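PDB 4D9I: diaminopropionate ammonia-lyase from Escherichia coli, which catalyses the pyridoxal-phosphate-dependent alpha,beta-elimination of both L- and D-2,3-diaminopropionate to pyruvate and ammonia, working as a homodimer. Local coordinates for residues T45-L50 / V214-E219; L63-S68 / L372-E377. All blocks are in the same frame, centred on the assembly; numbering follows the deposited sequence.

Both contacts belong to the same mixed sheet, and their centres lie about 10 Å apart. Contact 2 pairs strand 61-66 with strand 370-375 inside the sheet; contact 1 lays helix 208-220 against 47-49, the edge strand that runs antiparallel to 61-66. T45 ties the two together: its OG1 is 2.7 Å from E67 OE2 and its O is 2.7 Å from K65 NZ, both probable hydrogen bonds. L47 CD1 also packs on K65 N at 3.5 Å. Contact 1 stands away from the annotated sites. Contact 2 runs toward the active site, where the side chain of E377 comes within about 7 Å of that of D120, the inferred proton acceptor for the L-isomer.

Contact 1: residues T45-L50 / V214-E219; sequences TPLCAL and VEQMRE
The amide of Q216 provides the polar half of this contact: its NE2 donates to the backbone O of T45 at 2.8 Å in a nearly straight bond (165° at the hydrogen). The acceptor lies almost in the amide plane of Q216, whereas from the carbonyl's side the donor stands 26° off the plane. With CG of Q216 anti to the carbonyl carbon (chi1 -74°) and the chain extended beyond it, the amide spans the gap from the helix to T45, in the extended residues that lead into strand 47-49. The other end of the amide is held as well, because OE1 accepts from K65 NZ. T45 O thus receives two donors, NE2 and that same lysine, and both polar ends of the amide are fixed.

The apolar half centres on L47, which points toward the helix. Its CB lies 3.7 Å from Q216 OE1, alongside the amide, while CD2 meets M217 CG at 3.6 Å and Q216 CB at 3.9 Å. L372 and L63 extend this patch around M217. With an alanine at Q216, K65 NZ would probably lose an acceptor and T45 O its helix donor, and CB of L47 would be less covered.

Helix 208-220 thereby covers one face of the mixed sheet at its 47-49 end, on L47, L63 and L372, the helix-on-sheet layering of a fold type II pyridoxal-phosphate enzyme.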
ATOM      1  N   THR B  45       7.383 -20.020   6.689  1.00 23.04           N
ATOM      2  CA  THR B  45       6.919 -18.684   6.335  1.00 21.89           C
ATOM      3  C   THR B  45       5.821 -18.795   5.263  1.00 21.74           C
ATOM      4  O   THR B  45       5.815 -19.742   4.473  1.00 22.09           O
ATOM      5  CB  THR B  45       8.076 -17.835   5.769  1.00 20.81           C
ATOM      6  OG1 THR B  45       8.673 -18.524   4.666  1.00 20.52           O
ATOM      7  CG2 THR B  45       9.143 -17.545   6.825  1.00 20.85           C
ATOM      8  N   PRO B  46       4.878 -17.836   5.222  1.00 21.44           N
ATOM      9  CA  PRO B  46       3.794 -18.066   4.275  1.00 21.51           C
ATOM     10  C   PRO B  46       4.232 -18.024   2.823  1.00 20.61           C
ATOM     11  O   PRO B  46       5.183 -17.312   2.459  1.00 19.40           O
ATOM     12  CB  PRO B  46       2.794 -16.918   4.560  1.00 21.49           C
ATOM     13  CG  PRO B  46       3.143 -16.420   5.943  1.00 21.67           C
ATOM     14  CD  PRO B  46       4.620 -16.694   6.117  1.00 21.36           C
ATOM     15  N   LEU B  47       3.517 -18.792   2.010  1.00 21.13           N
ATOM     16  CA  LEU B  47       3.622 -18.682   0.574  1.00 21.13           C
ATOM     17  C   LEU B  47       2.310 -18.083   0.082  1.00 21.32           C
ATOM     18  O   LEU B  47       1.293 -18.772   0.032  1.00 22.56           O
ATOM     19  CB  LEU B  47       3.826 -20.059  -0.058  1.00 21.88           C
ATOM     20  CG  LEU B  47       4.073 -20.048  -1.572  1.00 21.78           C
ATOM     21  CD1 LEU B  47       5.383 -19.320  -1.859  1.00 20.94           C
ATOM     22  CD2 LEU B  47       4.143 -21.459  -2.125  1.00 22.89           C
ATOM     23  N   CYS B  48       2.334 -16.808  -0.279  1.00 20.95           N
ATOM     24  CA  CYS B  48       1.081 -16.087  -0.531  1.00 21.25           C
ATOM     25  C   CYS B  48       0.690 -16.191  -2.001  1.00 20.94           C
ATOM     26  O   CYS B  48       1.535 -16.019  -2.882  1.00 20.54           O
ATOM     27  CB  CYS B  48       1.214 -14.622  -0.113  1.00 20.97           C
ATOM     28  SG  CYS B  48       1.881 -14.367   1.550  1.00 23.26           S
ATOM     29  N   ALA B  49      -0.581 -16.472  -2.265  1.00 21.14           N
ATOM     30  CA  ALA B  49      -1.058 -16.563  -3.623  1.00 20.95           C
ATOM     31  C   ALA B  49      -1.601 -15.204  -4.065  1.00 20.25           C
ATOM     32  O   ALA B  49      -2.631 -14.749  -3.575  1.00 20.47           O
ATOM     33  CB  ALA B  49      -2.120 -17.654  -3.752  1.00 22.37           C
ATOM     34  N   LEU B  50      -0.906 -14.549  -4.985  1.00 19.11           N
ATOM     35  CA  LEU B  50      -1.388 -13.263  -5.441  1.00 18.86           C
ATOM     36  C   LEU B  50      -2.229 -13.517  -6.698  1.00 19.52           C
ATOM     37  O   LEU B  50      -1.829 -13.173  -7.792  1.00 19.23           O
ATOM     38  CB  LEU B  50      -0.233 -12.272  -5.674  1.00 17.79           C
ATOM     39  CG  LEU B  50       0.736 -12.041  -4.508  1.00 17.35           C
ATOM     40  CD1 LEU B  50       1.793 -11.021  -4.919  1.00 16.77           C
ATOM     41  CD2 LEU B  50       0.042 -11.574  -3.219  1.00 17.32           C
ATOM     42  N   VAL B 214       8.258 -25.772  -1.704  1.00 26.06           N
ATOM     43  CA  VAL B 214       7.875 -26.917  -2.525  1.00 28.19           C
ATOM     44  C   VAL B 214       6.759 -27.691  -1.823  1.00 29.95           C
ATOM     45  O   VAL B 214       5.760 -28.028  -2.441  1.00 30.75           O
ATOM     46  CB  VAL B 214       9.069 -27.850  -2.855  1.00 28.85           C
ATOM     47  CG1 VAL B 214       8.584 -29.139  -3.495  1.00 31.29           C
ATOM     48  CG2 VAL B 214      10.016 -27.163  -3.818  1.00 28.07           C
ATOM     49  N   GLU B 215       6.942 -27.950  -0.528  1.00 30.62           N
ATOM     50  CA  GLU B 215       5.904 -28.567   0.295  1.00 32.58           C
ATOM     51  C   GLU B 215       4.622 -27.742   0.199  1.00 32.04           C
ATOM     52  O   GLU B 215       3.546 -28.289   0.051  1.00 33.77           O
ATOM     53  CB  GLU B 215       6.349 -28.653   1.758  1.00 33.16           C
ATOM     54  CG  GLU B 215       5.357 -29.384   2.653  1.00 36.19           C
ATOM     55  CD  GLU B 215       5.715 -29.323   4.138  1.00 36.93           C
ATOM     56  OE1 GLU B 215       6.667 -28.615   4.515  1.00 35.20           O
ATOM     57  OE2 GLU B 215       5.028 -29.988   4.946  1.00 39.53           O
ATOM     58  N   GLN B 216       4.742 -26.421   0.306  1.00 29.77           N
ATOM     59  CA  GLN B 216       3.558 -25.566   0.234  1.00 29.50           C
ATOM     60  C   GLN B 216       2.895 -25.618  -1.146  1.00 29.90           C
ATOM     61  O   GLN B 216       1.672 -25.701  -1.236  1.00 31.77           O
ATOM     62  CB  GLN B 216       3.886 -24.134   0.634  1.00 27.17           C
ATOM     63  CG  GLN B 216       4.093 -23.949   2.124  1.00 27.33           C
ATOM     64  CD  GLN B 216       4.893 -22.715   2.430  1.00 25.18           C
ATOM     65  OE1 GLN B 216       5.903 -22.453   1.783  1.00 24.29           O
ATOM     66  NE2 GLN B 216       4.439 -21.937   3.396  1.00 24.99           N
ATOM     67  N   MET B 217       3.696 -25.571  -2.211  1.00 28.81           N
ATOM     68  CA  MET B 217       3.170 -25.680  -3.575  1.00 29.38           C
ATOM     69  C   MET B 217       2.484 -27.025  -3.808  1.00 32.27           C
ATOM     70  O   MET B 217       1.410 -27.080  -4.414  1.00 33.40           O
ATOM     71  CB  MET B 217       4.250 -25.392  -4.624  1.00 27.93           C
ATOM     72  CG  MET B 217       4.556 -23.902  -4.791  1.00 25.50           C
ATOM     73  SD  MET B 217       5.840 -23.449  -5.994  1.00 24.26           S
ATOM     74  CE  MET B 217       7.309 -24.239  -5.350  1.00 24.07           C
ATOM     75  N   ARG B 218       3.077 -28.096  -3.298  1.00 33.71           N
ATOM     76  CA  ARG B 218       2.453 -29.418  -3.382  1.00 37.46           C
ATOM     77  C   ARG B 218       1.107 -29.474  -2.649  1.00 39.21           C
ATOM     78  O   ARG B 218       0.165 -30.065  -3.152  1.00 40.96           O
ATOM     79  CB  ARG B 218       3.407 -30.507  -2.883  1.00 38.46           C
ATOM     80  CG  ARG B 218       4.486 -30.885  -3.883  1.00 38.62           C
ATOM     81  CD  ARG B 218       5.491 -31.850  -3.257  1.00 39.98           C
ATOM     82  NE  ARG B 218       6.579 -32.189  -4.173  1.00 40.33           N
ATOM     83  CZ  ARG B 218       7.806 -32.558  -3.793  1.00 40.57           C
ATOM     84  NH1 ARG B 218       8.149 -32.613  -2.508  1.00 40.52           N
ATOM     85  NH2 ARG B 218       8.717 -32.827  -4.711  1.00 41.10           N
ATOM     86  N   GLU B 219       1.013 -28.843  -1.477  1.00 39.19           N
ATOM     87  CA  GLU B 219      -0.270 -28.776  -0.759  1.00 41.85           C
ATOM     88  C   GLU B 219      -1.321 -27.993  -1.563  1.00 41.43           C
ATOM     89  O   GLU B 219      -2.514 -28.308  -1.517  1.00 43.08           O
ATOM     90  CB  GLU B 219      -0.097 -28.161   0.638  1.00 42.45           C
ATOM     91  CG  GLU B 219      -1.396 -28.062   1.444  1.00 46.17           C
ATOM     92  CD  GLU B 219      -1.196 -27.509   2.849  1.00 47.21           C
ATOM     93  OE1 GLU B 219      -0.453 -26.512   3.007  1.00 47.60           O
ATOM     94  OE2 GLU B 219      -1.783 -28.071   3.803  1.00 50.32           O
TER

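Contact 2: residues L63-S68 / L372-E377; sequences LVKDES and LVISTE
Four backbone hydrogen bonds join L63-S68 to L372-E377, passing from one strand to the other in turn. V373 N gives to L63 O at 2.8 Å with the acceptor angle close to linear (173°), K65 N to V373 O at 2.9 Å, and S375 N to K65 O at 2.8 Å. The fourth, from E67 N to S375 O at 2.9 Å, carries the pairing past the end of strand 61-66. Weaker CA-H...O contacts, L372 CA to L63 O and V64 CA to V373 O, bring further donors to two of the same carbonyls.

On one face V64 CG1 rests on S375 CB; on the other, the CB of K65 meets I374 CD1, while the lysine's NZ leaves for a salt bridge with E212. E67 likewise sends its carboxylate away, OE1 forming a salt bridge with R70; T45 is a further partner of both side chains.

D66 OD1 gathers several donors near the strand ends. S68 OG donates to it at 2.7 Å from the syn side, though tilted out of the carboxylate plane, and S68 N donates over a longer distance, 3.2 Å, from above that plane; both come from the same face, and the second closes an Asx turn. A water lies 2.7 Å from D66 OD1 and 2.6 Å from S375 OG, bridging the two segments. S375 OG is anti to its own N (chi1 -170°), directed to this water, and is also hydrogen-bonded to S336 OG.

Parallel strands whose C-terminal ends open on the cofactor are characteristic of the tryptophan synthase beta-like fold; here E377, whose OE1 is hydrogen-bonded to T380 and N122, borders the active site.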
ATOM      1  N   LEU B  63       3.198 -16.616  -6.744  1.00 20.32           N
ATOM      2  CA  LEU B  63       3.322 -17.130  -5.391  1.00 20.29           C
ATOM      3  C   LEU B  63       4.523 -16.459  -4.762  1.00 19.48           C
ATOM      4  O   LEU B  63       5.629 -16.522  -5.327  1.00 20.19           O
ATOM      5  CB  LEU B  63       3.513 -18.645  -5.396  1.00 21.21           C
ATOM      6  CG  LEU B  63       2.441 -19.444  -6.155  1.00 22.53           C
ATOM      7  CD1 LEU B  63       2.907 -20.874  -6.331  1.00 24.00           C
ATOM      8  CD2 LEU B  63       1.097 -19.369  -5.435  1.00 22.88           C
ATOM      9  N   VAL B  64       4.315 -15.804  -3.632  1.00 18.68           N
ATOM     10  CA  VAL B  64       5.407 -15.063  -2.981  1.00 17.87           C
ATOM     11  C   VAL B  64       5.747 -15.707  -1.656  1.00 18.08           C
ATOM     12  O   VAL B  64       4.926 -15.722  -0.714  1.00 18.34           O
ATOM     13  CB  VAL B  64       5.063 -13.574  -2.752  1.00 17.48           C
ATOM     14  CG1 VAL B  64       6.263 -12.826  -2.132  1.00 16.92           C
ATOM     15  CG2 VAL B  64       4.635 -12.922  -4.064  1.00 17.48           C
ATOM     16  N   LYS B  65       6.969 -16.217  -1.578  1.00 22.56           N
ATOM     17  CA  LYS B  65       7.528 -16.684  -0.323  1.00 21.64           C
ATOM     18  C   LYS B  65       7.937 -15.489   0.530  1.00 20.52           C
ATOM     19  O   LYS B  65       8.893 -14.755   0.184  1.00 20.13           O
ATOM     20  CB  LYS B  65       8.720 -17.614  -0.622  1.00 21.45           C
ATOM     21  CG  LYS B  65       9.248 -18.420   0.562  1.00 21.12           C
ATOM     22  CD  LYS B  65       8.199 -19.329   1.201  1.00 22.23           C
ATOM     23  CE  LYS B  65       8.858 -20.287   2.203  1.00 22.48           C
ATOM     24  NZ  LYS B  65       7.871 -20.913   3.128  1.00 23.70           N
ATOM     25  N   ASP B  66       7.237 -15.315   1.662  1.00 20.44           N
ATOM     26  CA  ASP B  66       7.340 -14.128   2.503  1.00 20.00           C
ATOM     27  C   ASP B  66       8.280 -14.330   3.699  1.00 19.19           C
ATOM     28  O   ASP B  66       7.876 -14.773   4.787  1.00 19.48           O
ATOM     29  CB  ASP B  66       5.937 -13.675   2.962  1.00 21.42           C
ATOM     30  CG  ASP B  66       5.972 -12.416   3.801  1.00 21.69           C
ATOM     31  OD1 ASP B  66       7.048 -11.779   3.903  1.00 20.98           O
ATOM     32  OD2 ASP B  66       4.906 -12.038   4.344  1.00 23.31           O
ATOM     33  N   GLU B  67       9.542 -13.979   3.478  1.00 18.25           N
ATOM     34  CA  GLU B  67      10.599 -14.252   4.447  1.00 17.73           C
ATOM     35  C   GLU B  67      10.703 -13.164   5.501  1.00 18.05           C
ATOM     36  O   GLU B  67      11.571 -13.223   6.376  1.00 17.69           O
ATOM     37  CB  GLU B  67      11.941 -14.516   3.739  1.00 17.04           C
ATOM     38  CG  GLU B  67      11.990 -15.889   3.058  1.00 17.30           C
ATOM     39  CD  GLU B  67      11.924 -17.036   4.070  1.00 17.68           C
ATOM     40  OE1 GLU B  67      12.564 -16.945   5.146  1.00 17.45           O
ATOM     41  OE2 GLU B  67      11.203 -18.027   3.807  1.00 18.69           O
ATOM     42  N   SER B  68       9.796 -12.187   5.442  1.00 18.92           N
ATOM     43  CA  SER B  68       9.697 -11.210   6.522  1.00 20.01           C
ATOM     44  C   SER B  68       9.230 -11.882   7.815  1.00 20.96           C
ATOM     45  O   SER B  68       9.430 -11.338   8.919  1.00 22.26           O
ATOM     46  CB  SER B  68       8.760 -10.044   6.168  1.00 20.99           C
ATOM     47  OG  SER B  68       7.394 -10.424   6.242  1.00 22.14           O
ATOM     48  N   LEU B 372       7.034 -18.416  -9.017  1.00 20.10           N
ATOM     49  CA  LEU B 372       7.507 -18.364  -7.663  1.00 19.61           C
ATOM     50  C   LEU B 372       8.418 -17.155  -7.503  1.00 18.96           C
ATOM     51  O   LEU B 372       9.377 -16.980  -8.247  1.00 19.35           O
ATOM     52  CB  LEU B 372       8.250 -19.673  -7.302  1.00 20.35           C
ATOM     53  CG  LEU B 372       8.976 -19.741  -5.948  1.00 20.13           C
ATOM     54  CD1 LEU B 372       8.052 -19.450  -4.788  1.00 19.51           C
ATOM     55  CD2 LEU B 372       9.622 -21.118  -5.779  1.00 21.50           C
ATOM     56  N   VAL B 373       8.088 -16.305  -6.540  1.00 18.66           N
ATOM     57  CA  VAL B 373       8.872 -15.102  -6.231  1.00 18.47           C
ATOM     58  C   VAL B 373       9.294 -15.238  -4.782  1.00 18.50           C
ATOM     59  O   VAL B 373       8.543 -15.792  -3.980  1.00 18.56           O
ATOM     60  CB  VAL B 373       8.005 -13.834  -6.439  1.00 18.32           C
ATOM     61  CG1 VAL B 373       8.746 -12.563  -6.074  1.00 18.47           C
ATOM     62  CG2 VAL B 373       7.564 -13.751  -7.907  1.00 18.92           C
ATOM     63  N   ILE B 374      10.502 -14.766  -4.453  1.00 18.21           N
ATOM     64  CA  ILE B 374      10.947 -14.743  -3.076  1.00 17.76           C
ATOM     65  C   ILE B 374      11.029 -13.309  -2.569  1.00 17.35           C
ATOM     66  O   ILE B 374      11.749 -12.482  -3.147  1.00 17.62           O
ATOM     67  CB  ILE B 374      12.325 -15.441  -2.886  1.00 18.46           C
ATOM     68  CG1 ILE B 374      12.414 -16.767  -3.661  1.00 18.90           C
ATOM     69  CG2 ILE B 374      12.637 -15.575  -1.398  1.00 18.64           C
ATOM     70  CD1 ILE B 374      11.499 -17.909  -3.208  1.00 19.10           C
ATOM     71  N   SER B 375      10.276 -13.016  -1.511  1.00 16.67           N
ATOM     72  CA  SER B 375      10.430 -11.763  -0.802  1.00 17.05           C
ATOM     73  C   SER B 375      11.404 -12.010   0.329  1.00 17.46           C
ATOM     74  O   SER B 375      11.051 -12.553   1.386  1.00 17.78           O
ATOM     75  CB  SER B 375       9.103 -11.240  -0.253  1.00 16.57           C
ATOM     76  OG  SER B 375       9.310  -9.927   0.216  1.00 17.06           O
ATOM     77  N   THR B 376      12.647 -11.612   0.099  1.00 18.04           N
ATOM     78  CA  THR B 376      13.752 -11.989   1.006  1.00 18.69           C
ATOM     79  C   THR B 376      13.784 -11.200   2.306  1.00 19.26           C
ATOM     80  O   THR B 376      14.409 -11.640   3.281  1.00 19.82           O
ATOM     81  CB  THR B 376      15.102 -11.813   0.294  1.00 19.54           C
ATOM     82  OG1 THR B 376      15.086 -10.543  -0.374  1.00 19.34           O
ATOM     83  CG2 THR B 376      15.316 -12.935  -0.716  1.00 19.22           C
ATOM     84  N   GLU B 377      13.128 -10.036   2.342  1.00 19.19           N
ATOM     85  CA  GLU B 377      13.085  -9.245   3.571  1.00 20.09           C
ATOM     86  C   GLU B 377      11.836  -8.393   3.633  1.00 19.77           C
ATOM     87  O   GLU B 377      11.272  -8.053   2.591  1.00 19.27           O
ATOM     88  CB  GLU B 377      14.321  -8.326   3.692  1.00 21.64           C
ATOM     89  CG  GLU B 377      14.459  -7.320   2.544  1.00 22.12           C
ATOM     90  CD  GLU B 377      15.423  -6.165   2.845  1.00 24.27           C
ATOM     91  OE1 GLU B 377      16.196  -6.208   3.845  1.00 25.50           O
ATOM     92  OE2 GLU B 377      15.413  -5.198   2.047  1.00 24.67           O
TER
HETATM   93  O   HOH W   1       8.571  -9.892   2.735  1.00 14.14           O